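Local coordinates for protein peroxinectin A (PDB 6ERC) that uses hydrogen peroxide to oxidise phenolic donors, iodide and thiocyanate at a haem group, as a secreted peroxidase of the animal haem peroxidase family, at residues A[26-31]-A[139-144]; A[95-100]-A[112-117]; A[255-260]-A[483-488]; A[276-281]-A[464-469]. All blocks are in the same frame, centred on the assembly; numbering follows the deposited sequence.

Interaction 1: A[26-31]-A[139-144]; sequences FIRLAN and CYEQIN
Glu141 OE1 is gripped by several groups. Arg28 NH2 reaches it across the contact in a weak bond of 3.4 Å. Within the strand, the backbone N of Gln142 donates to Glu141 OE1 at 2.7 Å, and Asn294 ND2 adds a further bond. The other carboxylate oxygen carries the main salt bridge. Arg28 NE lies 2.9 Å from Glu141 OE2, near the guanidinium plane, and meets its syn lone pair. The two flat groups are turned 39° apart. The NE bond is the shorter and the straighter of the two (154° at the hydrogen). Glu141 CG stands anti to its N (chi1 -174°), and a bend at chi2 curls the carboxylate beside Phe26 O. Arg28 NH2 also bonds His390 O.

The chain joins at the backbone too: Phe26 N donates to Gln142 O at 2.8 Å. Beyond it, Asn144 CB sits over one face of the Phe26 ring, 3.7 Å from the centroid, a CH-pi contact. The Asn144 amide turns its polar atoms to Leu85 N and Met83 O. All the touching residues are buried, and the side chain of Phe26 comes within about 5 Å of the haem (nearest atoms). Pairing the two charges here probably offsets the cost of burying them.

Interaction 2: A[95-100]-A[112-117]; sequences IKVPKC and KTMNYF
The Tyr116 ring is met obliquely by Ile95 CG1. The closer approach is at its base, where Tyr116 CB lies 3.6 Å from Ile95 CG1. With CG anti to the N of Tyr116 (chi1 177°), the ring leads away from the strand pair. It packs against helix 379-390 and bonds Asp389 through its OH. The side chain of Tyr116 comes within about 4 Å of the haem (nearest atoms).

The backbones pair as antiparallel strands. Ile95 and Met114 form the hydrogen-bonded pair: Ile95 N donates to Met114 O at 2.9 Å, and Met114 N returns a bond of 2.9 Å to Ile95 O. Ile95 O also takes a CA-H contact from Thr113 CA at 3.1 Å. Lys96 and Thr113 form the next, non-hydrogen-bonded pair, on the exposed face. One residue on, Val97 N bonds Lys112 O at 3.1 Å, with the donor tilted 23° from the carbonyl plane.

On the buried face, Met114 bends at chi3, and its CE comes 3.7 Å from Ile95 CG2. An alanine in place of Ile95 would probably open a gap beside Met114 CE and Tyr116 CB. Backbone bonds thus set the register of this long-looped hairpin, whose loop holds the Cys100-Cys108 disulfide, while apolar contacts among Ile95, Met114 and Tyr116 pack its buried face.

Interaction 3: A[255-260]-A[483-488]; sequences RSCIIE and RECETT
Cys257 and Cys485 point at each other and are joined by a disulfide, with SG atoms 2.0 Å apart. Both sulfurs lie anti to their own carbonyl carbon, beside the backbone N (chi1 -63° and -59°). The torsion about the S-S bond is -77°, a left-handed twist. It turns the two CB-SG bonds nearly perpendicular to each other. Cys257 CB is 3.1 Å from Cys485 SG, and Cys257 CB and Cys485 CB are 3.7 Å apart. Cys257 CA and Cys485 CA are 5.5 Å apart.

One helical turn along, Glu260 and Thr487 make the second meeting. Both side chains point across the contact but run at a slant to each other. Glu260 is extended beyond CG, which carries its carboxylate out from the helix towards the loop. Thr487 OG1 donates to Glu260 OE2 over 3.2 Å, a weak bond. The methyl branch, Thr487 CG2, lies 4.0 Å from Glu260 CG, against the aliphatic part of the glutamate. The covalent link therefore does the fastening, and the threonine-glutamate pair only adds to it. Glu260 OE1 has a further weak bond from Asn482 ND2.

The clamp ties the long helix 247-275 to the loop between helices 476-481 and 490-497. Helix 218-241 flanks it: Leu234 and Phe238 pack on Cys257, while Arg233 and Lys237 form salt bridges with Glu486. The disulfide thus sits where the loop passes over two helices, away from the haem pocket and the metal sites.

Interaction 4: A[276-281]-A[464-469]; sequences GSFPSY and RTRAGD
Arg466 fills the tight part of this contact, with its guanidinium held between Phe278 and the backbone of Tyr281. Phe278 CE2 lies over one face of the group, 3.4 Å from Arg466 NH2. Tyr281 N covers the opposite face. The Phe278 ring is not stacked flat on it, since the two planes are 63° apart. At the edge, Arg466 NH2 donates to Pro279 O at 2.8 Å. The acceptor lies in the guanidinium plane, but the donor stands well above the carbonyl plane. Arg466 NH1 adds a weak bond of 3.3 Å to the same Pro279 O. A bend at chi3 (83°) turns the end of the arginine to this carbonyl. Its aliphatic part slides past Tyr281, with Arg466 CG 3.3 Å from Tyr281 CD1.

An alanine at Arg466 would probably leave the Pro279 carbonyl without this donor and open a gap between Phe278 and Tyr281.

The rest is looser. Ala467 CA stands at the edge of the Tyr281 ring, 4.5 Å from Tyr281 CE1. Tyr281 OH is 4.3 Å from Asp469 O, too far to bond. Ser280 lies on the exposed side and turns its CB from the helix, and the Pro279 ring only borders the arginine.

Beyond the segments, Trp472 meets the Tyr281 ring, and Tyr267 and Tyr459 meet that of Phe278. Here an arginine ties the loop after helix 247-275 to the C-terminal end of helix 452-467, in the mainly helical animal haem peroxidase fold.

How the interactions relate
Interactions 1 and 2 both reach the same antiparallel sheet, and 2 is nested within the loop closed by 1. Strands 139-144 and 113-124 are neighbours there. Interaction 1 is fully buried and combines a charge pair with a backbone bond and a ring contact. Interaction 2 is partly buried and rests on backbone bonds with an apolar inner face. Both come close to the haem. Interactions 3 and 4 lie away from the haem pocket and are only partly buried. Interaction 3 pins the first half of helix 247-275 by a disulfide; interaction 4 holds the loop after that helix by an arginine. Interaction 4 is nested within 3, and their centres are about 18 Å apart. Interactions 2 and 3 lie on opposite sides of the chain's centre.

Interaction 1: A[26-31]-A[139-144]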
loop_
_atom_site.group_PDB
_atom_site.type_symbol
_atom_site.label_atom_id
_atom_site.label_comp_id
_atom_site.label_asym_id
_atom_site.label_seq_id
_atom_site.Cartn_x
_atom_site.Cartn_y
_atom_site.Cartn_z
ATOM N N PHE A 26 14.543 6.934 2.685
ATOM C CA PHE A 26 13.886 6.055 3.644
ATOM C C PHE A 26 14.744 5.889 4.896
ATOM O O PHE A 26 15.937 6.214 4.920
ATOM C CB PHE A 26 13.610 4.674 3.034
ATOM C CG PHE A 26 12.445 4.644 2.089
ATOM C CD1 PHE A 26 11.145 4.626 2.567
ATOM C CD2 PHE A 26 12.648 4.592 0.718
ATOM C CE1 PHE A 26 10.072 4.578 1.697
ATOM C CE2 PHE A 26 11.577 4.544 -0.156
ATOM C CZ PHE A 26 10.288 4.537 0.335
ATOM N N ILE A 27 14.118 5.363 5.936
ATOM C CA ILE A 27 14.812 4.992 7.161
ATOM C C ILE A 27 15.192 3.517 7.076
ATOM O O ILE A 27 14.608 2.744 6.313
ATOM C CB ILE A 27 13.935 5.283 8.408
ATOM C CG1 ILE A 27 13.662 6.783 8.538
ATOM C CG2 ILE A 27 14.577 4.770 9.691
ATOM C CD1 ILE A 27 14.907 7.637 8.748
ATOM N N ARG A 28 16.197 3.124 7.855
ATOM C CA ARG A 28 16.623 1.735 7.954
ATOM C C ARG A 28 16.501 1.273 9.398
ATOM O O ARG A 28 17.011 1.931 10.310
ATOM C CB ARG A 28 18.068 1.559 7.474
ATOM C CG ARG A 28 18.286 1.833 5.996
ATOM C CD ARG A 28 17.983 0.618 5.133
ATOM N NE ARG A 28 18.259 0.893 3.726
ATOM C CZ ARG A 28 18.104 0.018 2.739
ATOM N NH1 ARG A 28 17.674 -1.211 2.989
ATOM N NH2 ARG A 28 18.380 0.376 1.493
ATOM N N LEU A 29 15.821 0.146 9.602
ATOM C CA LEU A 29 15.881 -0.530 10.892
ATOM C C LEU A 29 17.124 -1.397 11.007
ATOM O O LEU A 29 17.628 -1.608 12.115
ATOM C CB LEU A 29 14.636 -1.394 11.100
ATOM C CG LEU A 29 13.280 -0.711 10.923
ATOM C CD1 LEU A 29 12.165 -1.708 11.193
ATOM C CD2 LEU A 29 13.156 0.503 11.831
ATOM N N ALA A 30 17.627 -1.896 9.879
ATOM C CA ALA A 30 18.785 -2.776 9.845
ATOM C C ALA A 30 19.716 -2.333 8.725
ATOM O O ALA A 30 19.269 -1.844 7.685
ATOM C CB ALA A 30 18.364 -4.234 9.632
ATOM N N ASN A 31 21.015 -2.505 8.946
ATOM C CA ASN A 31 21.984 -2.150 7.921
ATOM C C ASN A 31 21.664 -2.894 6.626
ATOM O O ASN A 31 21.355 -4.089 6.661
ATOM C CB ASN A 31 23.405 -2.492 8.372
ATOM C CG ASN A 31 23.938 -1.530 9.406
ATOM O OD1 ASN A 31 24.539 -0.512 9.068
ATOM N ND2 ASN A 31 23.725 -1.848 10.675
ATOM N N CYS A 139 27.847 5.748 -0.279
ATOM C CA CYS A 139 26.674 5.255 0.427
ATOM C C CYS A 139 25.409 5.839 -0.183
ATOM O O CYS A 139 25.319 7.050 -0.429
ATOM C CB CYS A 139 26.752 5.590 1.918
ATOM S SG CYS A 139 28.093 4.740 2.772
ATOM N N TYR A 140 24.436 4.964 -0.421
ATOM C CA TYR A 140 23.174 5.352 -1.045
ATOM C C TYR A 140 21.988 4.908 -0.214
ATOM O O TYR A 140 22.047 3.918 0.523
ATOM C CB TYR A 140 23.010 4.763 -2.455
ATOM C CG TYR A 140 24.101 5.190 -3.393
ATOM C CD1 TYR A 140 25.169 4.356 -3.641
ATOM C CD2 TYR A 140 24.080 6.438 -4.013
ATOM C CE1 TYR A 140 26.186 4.726 -4.486
ATOM C CE2 TYR A 140 25.098 6.820 -4.860
ATOM C CZ TYR A 140 26.148 5.966 -5.098
ATOM O OH TYR A 140 27.157 6.355 -5.949
ATOM N N GLU A 141 20.903 5.652 -0.376
ATOM C CA GLU A 141 19.638 5.327 0.260
ATOM C C GLU A 141 18.498 5.566 -0.714
ATOM O O GLU A 141 18.550 6.493 -1.530
ATOM C CB GLU A 141 19.442 6.167 1.535
ATOM C CG GLU A 141 18.214 5.801 2.361
ATOM C CD GLU A 141 18.094 4.301 2.614
ATOM O OE1 GLU A 141 17.452 3.607 1.795
ATOM O OE2 GLU A 141 18.640 3.814 3.628
ATOM N N GLN A 142 17.494 4.692 -0.654
ATOM C CA GLN A 142 16.357 4.832 -1.547
ATOM C C GLN A 142 15.480 6.011 -1.134
ATOM O O GLN A 142 15.430 6.410 0.036
ATOM C CB GLN A 142 15.524 3.544 -1.586
ATOM C CG GLN A 142 16.073 2.457 -2.513
ATOM C CD GLN A 142 17.303 1.765 -1.953
ATOM O OE1 GLN A 142 17.385 1.489 -0.757
ATOM N NE2 GLN A 142 18.265 1.480 -2.819
ATOM N N ILE A 143 14.790 6.578 -2.125
ATOM C CA ILE A 143 14.028 7.821 -1.965
ATOM C C ILE A 143 12.542 7.496 -1.921
ATOM O O ILE A 143 12.019 6.804 -2.804
ATOM C CB ILE A 143 14.342 8.834 -3.093
ATOM C CG1 ILE A 143 15.734 9.485 -2.881
ATOM C CG2 ILE A 143 13.232 9.903 -3.166
ATOM C CD1 ILE A 143 15.721 10.785 -2.064
ATOM N N ASN A 144 11.869 7.998 -0.891
ATOM C CA ASN A 144 10.417 7.904 -0.791
ATOM C C ASN A 144 9.793 9.051 -1.580
ATOM O O ASN A 144 9.863 10.214 -1.165
ATOM C CB ASN A 144 9.952 7.946 0.668
ATOM C CG ASN A 144 8.471 7.659 0.816
ATOM O OD1 ASN A 144 7.779 7.396 -0.169
ATOM N ND2 ASN A 144 7.980 7.696 2.038
#

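Interaction 2: A[95-100]-A[112-117]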
loop_
_atom_site.group_PDB
_atom_site.type_symbol
_atom_site.label_atom_id
_atom_site.label_comp_id
_atom_site.label_asym_id
_atom_site.label_seq_id
_atom_site.Cartn_x
_atom_site.Cartn_y
_atom_site.Cartn_z
ATOM N N ILE A 95 14.333 -8.358 -15.006
ATOM C CA ILE A 95 14.061 -9.619 -14.327
ATOM C C ILE A 95 14.301 -10.749 -15.315
ATOM O O ILE A 95 13.614 -10.847 -16.337
ATOM C CB ILE A 95 12.627 -9.664 -13.782
ATOM C CG1 ILE A 95 12.372 -8.433 -12.915
ATOM C CG2 ILE A 95 12.392 -10.964 -13.015
ATOM C CD1 ILE A 95 11.063 -8.451 -12.137
ATOM N N LYS A 96 15.274 -11.602 -15.009
ATOM C CA LYS A 96 15.605 -12.707 -15.896
ATOM C C LYS A 96 14.545 -13.797 -15.799
ATOM O O LYS A 96 14.117 -14.170 -14.703
ATOM C CB LYS A 96 16.983 -13.270 -15.547
ATOM C CG LYS A 96 18.140 -12.368 -15.951
ATOM C CD LYS A 96 19.486 -13.031 -15.688
ATOM C CE LYS A 96 20.632 -12.193 -16.235
ATOM N NZ LYS A 96 21.964 -12.745 -15.861
ATOM N N VAL A 97 14.114 -14.296 -16.951
ATOM C CA VAL A 97 13.157 -15.393 -17.036
ATOM C C VAL A 97 13.944 -16.689 -17.220
ATOM O O VAL A 97 14.719 -16.787 -18.185
ATOM C CB VAL A 97 12.163 -15.187 -18.188
ATOM C CG1 VAL A 97 11.218 -16.380 -18.309
ATOM C CG2 VAL A 97 11.381 -13.898 -17.985
ATOM N N PRO A 98 13.791 -17.679 -16.347
ATOM C CA PRO A 98 14.442 -18.971 -16.588
ATOM C C PRO A 98 14.058 -19.533 -17.949
ATOM O O PRO A 98 12.918 -19.405 -18.395
ATOM C CB PRO A 98 13.921 -19.848 -15.446
ATOM C CG PRO A 98 13.578 -18.892 -14.367
ATOM C CD PRO A 98 13.094 -17.652 -15.050
ATOM N N LYS A 99 15.027 -20.162 -18.610
ATOM C CA LYS A 99 14.770 -20.737 -19.923
ATOM C C LYS A 99 13.626 -21.740 -19.836
ATOM O O LYS A 99 13.537 -22.524 -18.888
ATOM C CB LYS A 99 16.034 -21.407 -20.468
ATOM C CG LYS A 99 15.952 -21.776 -21.946
ATOM C CD LYS A 99 17.266 -22.332 -22.483
ATOM C CE LYS A 99 17.542 -23.742 -21.977
ATOM N NZ LYS A 99 18.701 -24.380 -22.673
ATOM N N CYS A 100 12.732 -21.690 -20.826
ATOM C CA CYS A 100 11.589 -22.592 -20.949
ATOM C C CYS A 100 10.468 -22.276 -19.967
ATOM O O CYS A 100 9.577 -23.106 -19.763
ATOM C CB CYS A 100 12.003 -24.059 -20.782
ATOM S SG CYS A 100 13.188 -24.649 -21.994
ATOM N N LYS A 112 14.834 -14.129 -22.463
ATOM C CA LYS A 112 13.604 -13.403 -22.177
ATOM C C LYS A 112 13.659 -12.764 -20.794
ATOM O O LYS A 112 14.208 -13.337 -19.848
ATOM C CB LYS A 112 12.402 -14.342 -22.269
ATOM C CG LYS A 112 12.075 -14.795 -23.683
ATOM C CD LYS A 112 11.452 -13.671 -24.492
ATOM C CE LYS A 112 10.992 -14.149 -25.857
ATOM N NZ LYS A 112 10.339 -13.054 -26.629
ATOM N N THR A 113 13.077 -11.570 -20.678
ATOM C CA THR A 113 13.109 -10.814 -19.435
ATOM C C THR A 113 11.776 -10.111 -19.215
ATOM O O THR A 113 10.936 -10.013 -20.113
ATOM C CB THR A 113 14.237 -9.774 -19.432
ATOM O OG1 THR A 113 14.060 -8.871 -20.531
ATOM C CG2 THR A 113 15.587 -10.447 -19.551
ATOM N N MET A 114 11.595 -9.624 -17.992
ATOM C CA MET A 114 10.486 -8.755 -17.635
ATOM C C MET A 114 11.042 -7.413 -17.183
ATOM O O MET A 114 12.044 -7.358 -16.464
ATOM C CB MET A 114 9.630 -9.370 -16.528
ATOM C CG MET A 114 8.880 -10.614 -16.957
ATOM S SD MET A 114 7.931 -11.346 -15.615
ATOM C CE MET A 114 9.245 -12.024 -14.606
ATOM N N ASN A 115 10.396 -6.335 -17.615
ATOM C CA ASN A 115 10.874 -4.997 -17.292
ATOM C C ASN A 115 11.003 -4.817 -15.785
ATOM O O ASN A 115 10.115 -5.205 -15.021
ATOM C CB ASN A 115 9.918 -3.946 -17.861
ATOM C CG ASN A 115 9.873 -3.960 -19.373
ATOM O OD1 ASN A 115 9.313 -4.872 -19.982
ATOM N ND2 ASN A 115 10.461 -2.939 -19.988
ATOM N N TYR A 116 12.121 -4.230 -15.358
ATOM C CA TYR A 116 12.262 -3.764 -13.985
ATOM C C TYR A 116 13.250 -2.612 -13.956
ATOM O O TYR A 116 14.324 -2.694 -14.560
ATOM C CB TYR A 116 12.732 -4.876 -13.045
ATOM C CG TYR A 116 12.948 -4.400 -11.624
ATOM C CD1 TYR A 116 14.154 -3.829 -11.237
ATOM C CD2 TYR A 116 11.945 -4.518 -10.671
ATOM C CE1 TYR A 116 14.354 -3.392 -9.946
ATOM C CE2 TYR A 116 12.138 -4.085 -9.375
ATOM C CZ TYR A 116 13.343 -3.523 -9.019
ATOM O OH TYR A 116 13.540 -3.090 -7.730
ATOM N N PHE A 117 12.886 -1.553 -13.241
ATOM C CA PHE A 117 13.724 -0.374 -13.087
ATOM C C PHE A 117 13.976 -0.142 -11.608
ATOM O O PHE A 117 13.045 -0.194 -10.800
ATOM C CB PHE A 117 13.067 0.845 -13.725
ATOM C CG PHE A 117 13.004 0.777 -15.219
ATOM C CD1 PHE A 117 11.966 0.115 -15.851
ATOM C CD2 PHE A 117 13.987 1.366 -15.992
ATOM C CE1 PHE A 117 11.910 0.046 -17.232
ATOM C CE2 PHE A 117 13.937 1.303 -17.370
ATOM C CZ PHE A 117 12.898 0.642 -17.993
HETATM O O HOH W 1 14.167 -16.853 -20.592
#

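Interaction 3: A[255-260]-A[483-488]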
loop_
_atom_site.group_PDB
_atom_site.type_symbol
_atom_site.label_atom_id
_atom_site.label_comp_id
_atom_site.label_asym_id
_atom_site.label_seq_id
_atom_site.Cartn_x
_atom_site.Cartn_y
_atom_site.Cartn_z
ATOM N N ARG A 255 -10.840 18.878 4.592
ATOM C CA ARG A 255 -9.633 18.065 4.473
ATOM C C ARG A 255 -9.182 17.555 5.834
ATOM O O ARG A 255 -8.788 16.389 5.971
ATOM C CB ARG A 255 -8.519 18.878 3.808
ATOM C CG ARG A 255 -7.166 18.164 3.761
ATOM C CD ARG A 255 -6.249 18.719 2.668
ATOM N NE ARG A 255 -5.236 19.645 3.180
ATOM C CZ ARG A 255 -3.989 19.309 3.512
ATOM N NH1 ARG A 255 -3.567 18.055 3.397
ATOM N NH2 ARG A 255 -3.153 20.234 3.963
ATOM N N SER A 256 -9.243 18.411 6.857
ATOM C CA SER A 256 -8.796 18.013 8.187
ATOM C C SER A 256 -9.641 16.868 8.735
ATOM O O SER A 256 -9.110 15.941 9.359
ATOM C CB SER A 256 -8.839 19.215 9.130
ATOM O OG SER A 256 -8.231 18.917 10.372
ATOM N N CYS A 257 -10.958 16.907 8.508
ATOM C CA CYS A 257 -11.828 15.840 8.996
ATOM C C CYS A 257 -11.513 14.517 8.307
ATOM O O CYS A 257 -11.434 13.468 8.957
ATOM C CB CYS A 257 -13.299 16.206 8.783
ATOM S SG CYS A 257 -13.893 17.651 9.680
ATOM N N ILE A 258 -11.349 14.544 6.983
ATOM C CA ILE A 258 -11.097 13.316 6.234
ATOM C C ILE A 258 -9.782 12.682 6.670
ATOM O O ILE A 258 -9.690 11.461 6.840
ATOM C CB ILE A 258 -11.112 13.604 4.721
ATOM C CG1 ILE A 258 -12.502 14.080 4.283
ATOM C CG2 ILE A 258 -10.680 12.372 3.931
ATOM C CD1 ILE A 258 -13.617 13.057 4.478
ATOM N N ILE A 259 -8.742 13.497 6.843
ATOM C CA ILE A 259 -7.472 12.986 7.348
ATOM C C ILE A 259 -7.685 12.281 8.680
ATOM O O ILE A 259 -7.191 11.169 8.901
ATOM C CB ILE A 259 -6.447 14.128 7.460
ATOM C CG1 ILE A 259 -6.049 14.593 6.060
ATOM C CG2 ILE A 259 -5.219 13.691 8.249
ATOM C CD1 ILE A 259 -5.261 15.869 6.040
ATOM N N GLU A 260 -8.428 12.918 9.589
ATOM C CA GLU A 260 -8.759 12.275 10.857
ATOM C C GLU A 260 -9.542 10.988 10.634
ATOM O O GLU A 260 -9.328 9.994 11.336
ATOM C CB GLU A 260 -9.555 13.234 11.742
ATOM C CG GLU A 260 -10.185 12.561 12.959
ATOM C CD GLU A 260 -10.827 13.544 13.917
ATOM O OE1 GLU A 260 -10.536 14.755 13.817
ATOM O OE2 GLU A 260 -11.624 13.101 14.770
ATOM N N ARG A 483 -13.553 19.843 15.936
ATOM C CA ARG A 483 -14.662 19.700 16.870
ATOM C C ARG A 483 -16.000 19.521 16.166
ATOM O O ARG A 483 -16.946 19.027 16.788
ATOM C CB ARG A 483 -14.721 20.911 17.804
ATOM C CG ARG A 483 -14.851 22.254 17.107
ATOM C CD ARG A 483 -14.799 23.392 18.117
ATOM N NE ARG A 483 -14.074 24.553 17.607
ATOM C CZ ARG A 483 -14.612 25.519 16.869
ATOM N NH1 ARG A 483 -13.862 26.532 16.457
ATOM N NH2 ARG A 483 -15.895 25.476 16.535
ATOM N N GLU A 484 -16.103 19.900 14.894
ATOM C CA GLU A 484 -17.348 19.773 14.147
ATOM C C GLU A 484 -17.297 18.663 13.103
ATOM O O GLU A 484 -18.188 18.589 12.251
ATOM C CB GLU A 484 -17.703 21.106 13.482
ATOM C CG GLU A 484 -17.828 22.264 14.465
ATOM C CD GLU A 484 -18.536 23.469 13.871
ATOM O OE1 GLU A 484 -19.602 23.853 14.401
ATOM O OE2 GLU A 484 -18.028 24.029 12.876
ATOM N N CYS A 485 -16.288 17.797 13.146
ATOM C CA CYS A 485 -16.230 16.671 12.228
ATOM C C CYS A 485 -17.229 15.597 12.659
ATOM O O CYS A 485 -17.888 15.698 13.697
ATOM C CB CYS A 485 -14.814 16.100 12.161
ATOM S SG CYS A 485 -13.522 17.259 11.641
ATOM N N GLU A 486 -17.340 14.550 11.847
ATOM C CA GLU A 486 -18.253 13.436 12.084
ATOM C C GLU A 486 -17.520 12.112 11.921
ATOM O O GLU A 486 -17.971 11.195 11.232
ATOM C CB GLU A 486 -19.443 13.514 11.136
ATOM C CG GLU A 486 -20.107 14.877 11.093
ATOM C CD GLU A 486 -21.233 14.932 10.086
ATOM O OE1 GLU A 486 -21.492 13.901 9.430
ATOM O OE2 GLU A 486 -21.857 16.007 9.949
ATOM N N THR A 487 -16.365 11.997 12.567
ATOM C CA THR A 487 -15.522 10.822 12.401
ATOM C C THR A 487 -16.156 9.621 13.091
ATOM O O THR A 487 -16.393 9.643 14.303
ATOM C CB THR A 487 -14.130 11.095 12.963
ATOM O OG1 THR A 487 -13.598 12.275 12.351
ATOM C CG2 THR A 487 -13.207 9.930 12.681
ATOM N N THR A 488 -16.421 8.570 12.317
ATOM C CA THR A 488 -17.042 7.360 12.840
ATOM C C THR A 488 -16.289 6.128 12.351
ATOM O O THR A 488 -15.164 6.242 11.850
ATOM C CB THR A 488 -18.513 7.300 12.418
ATOM O OG1 THR A 488 -19.142 6.154 13.003
ATOM C CG2 THR A 488 -18.639 7.235 10.900
#

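Interaction 4: A[276-281]-A[464-469]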
loop_
_atom_site.group_PDB
_atom_site.type_symbol
_atom_site.label_atom_id
_atom_site.label_comp_id
_atom_site.label_asym_id
_atom_site.label_seq_id
_atom_site.Cartn_x
_atom_site.Cartn_y
_atom_site.Cartn_z
ATOM N N GLY A 276 -3.818 -7.662 16.222
ATOM C CA GLY A 276 -4.602 -8.109 17.350
ATOM C C GLY A 276 -5.003 -7.002 18.306
ATOM O O GLY A 276 -6.071 -7.082 18.919
ATOM N N SER A 277 -4.168 -5.981 18.453
ATOM C CA SER A 277 -4.494 -4.801 19.243
ATOM C C SER A 277 -3.516 -3.698 18.856
ATOM O O SER A 277 -2.763 -3.827 17.885
ATOM C CB SER A 277 -4.439 -5.109 20.743
ATOM O OG SER A 277 -3.107 -5.335 21.167
ATOM N N PHE A 278 -3.531 -2.607 19.616
ATOM C CA PHE A 278 -2.545 -1.547 19.450
ATOM C C PHE A 278 -2.622 -0.602 20.643
ATOM O O PHE A 278 -3.724 -0.241 21.073
ATOM C CB PHE A 278 -2.772 -0.783 18.145
ATOM C CG PHE A 278 -1.550 -0.066 17.645
ATOM C CD1 PHE A 278 -0.534 -0.764 17.012
ATOM C CD2 PHE A 278 -1.414 1.301 17.813
ATOM C CE1 PHE A 278 0.596 -0.109 16.554
ATOM C CE2 PHE A 278 -0.285 1.961 17.356
ATOM C CZ PHE A 278 0.719 1.255 16.726
ATOM N N PRO A 279 -1.489 -0.180 21.207
ATOM C CA PRO A 279 -1.542 0.691 22.383
ATOM C C PRO A 279 -2.210 2.021 22.070
ATOM O O PRO A 279 -2.323 2.446 20.918
ATOM C CB PRO A 279 -0.066 0.879 22.755
ATOM C CG PRO A 279 0.667 0.643 21.489
ATOM C CD PRO A 279 -0.100 -0.432 20.787
ATOM N N SER A 280 -2.654 2.684 23.131
ATOM C CA SER A 280 -3.322 3.965 23.000
ATOM C C SER A 280 -2.309 5.088 22.810
ATOM O O SER A 280 -1.170 5.014 23.278
ATOM C CB SER A 280 -4.186 4.226 24.232
ATOM O OG SER A 280 -3.482 3.898 25.418
ATOM N N TYR A 281 -2.742 6.134 22.106
ATOM C CA TYR A 281 -1.889 7.285 21.829
ATOM C C TYR A 281 -1.327 7.863 23.122
ATOM O O TYR A 281 -2.022 7.941 24.138
ATOM C CB TYR A 281 -2.696 8.343 21.072
ATOM C CG TYR A 281 -1.923 9.557 20.603
ATOM C CD1 TYR A 281 -0.826 9.427 19.765
ATOM C CD2 TYR A 281 -2.319 10.838 20.967
ATOM C CE1 TYR A 281 -0.128 10.539 19.320
ATOM C CE2 TYR A 281 -1.631 11.953 20.528
ATOM C CZ TYR A 281 -0.537 11.799 19.706
ATOM O OH TYR A 281 0.152 12.908 19.267
ATOM N N ARG A 464 5.577 5.207 14.976
ATOM C CA ARG A 464 6.271 6.449 14.663
ATOM C C ARG A 464 5.400 7.396 13.844
ATOM O O ARG A 464 5.378 8.602 14.116
ATOM C CB ARG A 464 7.580 6.148 13.932
ATOM C CG ARG A 464 8.654 5.575 14.847
ATOM C CD ARG A 464 9.988 5.394 14.141
ATOM N NE ARG A 464 9.934 4.364 13.108
ATOM C CZ ARG A 464 9.795 4.593 11.805
ATOM N NH1 ARG A 464 9.761 3.572 10.958
ATOM N NH2 ARG A 464 9.695 5.829 11.339
ATOM N N THR A 465 4.671 6.885 12.849
ATOM C CA THR A 465 3.844 7.770 12.031
ATOM C C THR A 465 2.663 8.353 12.800
ATOM O O THR A 465 1.996 9.252 12.279
ATOM C CB THR A 465 3.334 7.047 10.781
ATOM O OG1 THR A 465 2.942 5.711 11.113
ATOM C CG2 THR A 465 4.414 7.025 9.703
ATOM N N ARG A 466 2.387 7.867 14.008
ATOM C CA ARG A 466 1.455 8.513 14.923
ATOM C C ARG A 466 2.167 9.429 15.910
ATOM O O ARG A 466 1.784 10.593 16.067
ATOM C CB ARG A 466 0.646 7.457 15.687
ATOM C CG ARG A 466 -0.194 8.024 16.820
ATOM C CD ARG A 466 -1.195 7.010 17.356
ATOM N NE ARG A 466 -0.599 6.097 18.328
ATOM C CZ ARG A 466 -1.261 5.125 18.952
ATOM N NH1 ARG A 466 -2.551 4.927 18.710
ATOM N NH2 ARG A 466 -0.635 4.347 19.823
ATOM N N ALA A 467 3.209 8.925 16.575
ATOM C CA ALA A 467 3.899 9.709 17.593
ATOM C C ALA A 467 4.673 10.871 16.988
ATOM O O ALA A 467 4.776 11.934 17.611
ATOM C CB ALA A 467 4.836 8.808 18.395
ATOM N N GLY A 468 5.225 10.692 15.792
ATOM C CA GLY A 468 5.967 11.747 15.135
ATOM C C GLY A 468 5.132 12.722 14.341
ATOM O O GLY A 468 5.685 13.611 13.689
ATOM N N ASP A 469 3.809 12.584 14.378
ATOM C CA ASP A 469 2.909 13.441 13.618
ATOM C C ASP A 469 2.418 14.576 14.511
ATOM O O ASP A 469 1.740 14.335 15.518
ATOM C CB ASP A 469 1.734 12.632 13.069
ATOM C CG ASP A 469 0.895 13.417 12.082
ATOM O OD1 ASP A 469 1.103 14.642 11.954
ATOM O OD2 ASP A 469 0.028 12.806 11.426
#